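PDB 5J8Y: polycomb protein Sfmbt from Drosophila melanogaster, which pairs through its SAM domain with the SAM domain of Scm and so probably helps PhoRC target PRC1 to Polycomb response elements. Local coordinates for residues C[26-29]-C[30-34]. Sequence-based numbering, arbitrary orientation.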
# COMPACT_ATOMS: atom_id res chain seq x y z
N HIS C 26 -8.48 1.61 10.35
CA HIS C 26 -8.59 0.19 10.19
C HIS C 26 -8.75 -0.64 11.50
O HIS C 26 -8.98 -1.83 11.47
CB HIS C 26 -7.37 -0.27 9.40
CG HIS C 26 -7.08 0.59 8.22
ND1 HIS C 26 -7.78 0.48 7.05
CD2 HIS C 26 -6.19 1.57 8.03
CE1 HIS C 26 -7.32 1.35 6.19
NE2 HIS C 26 -6.33 2.00 6.75
N CYS C 27 -8.72 0.05 12.61
CA CYS C 27 -8.82 -0.63 13.89
C CYS C 27 -10.07 -1.48 14.02
O CYS C 27 -9.99 -2.61 14.40
CB CYS C 27 -8.86 0.41 15.00
SG CYS C 27 -7.47 1.49 15.17
N ASP C 28 -11.21 -0.96 13.64
CA ASP C 28 -12.46 -1.66 13.85
C ASP C 28 -12.56 -2.96 13.04
O ASP C 28 -13.05 -3.97 13.54
CB ASP C 28 -13.74 -0.76 13.77
CG ASP C 28 -13.68 0.56 14.64
OD1 ASP C 28 -12.94 0.65 15.60
OD2 ASP C 28 -14.44 1.53 14.33
N THR C 29 -12.08 -2.94 11.80
CA THR C 29 -12.04 -4.17 10.99
C THR C 29 -11.11 -5.21 11.62
O THR C 29 -11.39 -6.39 11.66
CB THR C 29 -11.63 -3.93 9.54
OG1 THR C 29 -12.36 -2.82 9.00
CG2 THR C 29 -11.93 -5.10 8.76
N PHE C 30 -10.01 -4.71 12.11
CA PHE C 30 -9.03 -5.54 12.73
C PHE C 30 -9.61 -6.21 14.01
O PHE C 30 -9.39 -7.36 14.26
CB PHE C 30 -7.77 -4.74 12.98
CG PHE C 30 -6.73 -4.91 11.92
CD1 PHE C 30 -7.05 -4.73 10.62
CD2 PHE C 30 -5.44 -5.26 12.23
CE1 PHE C 30 -6.11 -4.91 9.62
CE2 PHE C 30 -4.50 -5.42 11.24
CZ PHE C 30 -4.84 -5.26 9.95
N SER C 31 -10.34 -5.43 14.79
CA SER C 31 -11.03 -5.91 16.01
C SER C 31 -12.10 -6.88 15.73
O SER C 31 -12.17 -7.91 16.33
CB SER C 31 -11.65 -4.76 16.73
OG SER C 31 -10.69 -4.03 17.36
N ARG C 32 -12.90 -6.57 14.75
CA ARG C 32 -14.00 -7.43 14.40
C ARG C 32 -13.48 -8.76 13.99
O ARG C 32 -14.05 -9.74 14.33
CB ARG C 32 -14.81 -6.84 13.26
CG ARG C 32 -15.81 -5.79 13.62
CD ARG C 32 -16.55 -5.42 12.35
NE ARG C 32 -15.69 -4.71 11.43
CZ ARG C 32 -15.34 -3.45 11.62
NH1 ARG C 32 -15.76 -2.79 12.65
NH2 ARG C 32 -14.56 -2.87 10.78
N ASN C 33 -12.38 -8.79 13.27
CA ASN C 33 -11.78 -10.04 12.89
C ASN C 33 -10.82 -10.63 13.91
O ASN C 33 -10.13 -11.59 13.65
CB ASN C 33 -11.07 -9.86 11.59
CG ASN C 33 -12.01 -9.67 10.49
OD1 ASN C 33 -12.53 -10.62 9.94
ND2 ASN C 33 -12.24 -8.43 10.16
N LYS C 34 -10.79 -10.03 15.06
CA LYS C 34 -9.98 -10.53 16.11
C LYS C 34 -8.57 -10.79 15.67
O LYS C 34 -8.08 -11.89 15.66
CB LYS C 34 -10.63 -11.74 16.73
CG LYS C 34 -11.81 -11.39 17.61
CD LYS C 34 -12.31 -12.56 18.40
CE LYS C 34 -11.79 -12.59 19.83
NZ LYS C 34 -12.29 -13.81 20.54
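Thr29, in helix 27-32, and Asn33, the first residue past its end, lie side by side and illustrate how a side-chain amide can add a second bond to a carbonyl of a helix's last turn. The carbonyl O of Thr29 is gripped twice by one residue: Asn33 N donates to it at 3.1 Å, and Asn33 ND2 reaches the same Thr29 O at 2.7 Å, nearly straight at 165°. The two donors arrive from opposite faces of the carbonyl plane, and the acceptor lies close to the amide plane of Asn33, which should hold that group in its rotation. With Thr29 CG2 anti to the backbone N, the methyl sits alongside the amide, 3.6 Å from Asn33 ND2; an alanine here would probably open a gap beside the amide where the methyl packs, letting that group turn more easily.

Packing is tight on the inner side. Phe30, whose N donates to His26 O at 3.1 Å, drives its ring among Val14 and Leu18 of helix 11-20 and Leu51 of helix 45-51. The solvent side carries exposed Asp28 and Arg32. As modelled, with its NH2 end doubtful, Arg32 bends at chi3 (-70°) and sets its guanidinium over Asp28 O; Arg32 NH1 stays 4.8 Å from Asp28 OD2, at most a long-range attraction, with no salt bridge. Behind Asn33 the backbone turns over: Lys34, at positive phi, sends its N to Ser31 O at 2.8 Å, and Ile35 N bonds to Phe30 O. This is a Schellman motif, ending the second helix of the small helical bundle that defines the SAM domain.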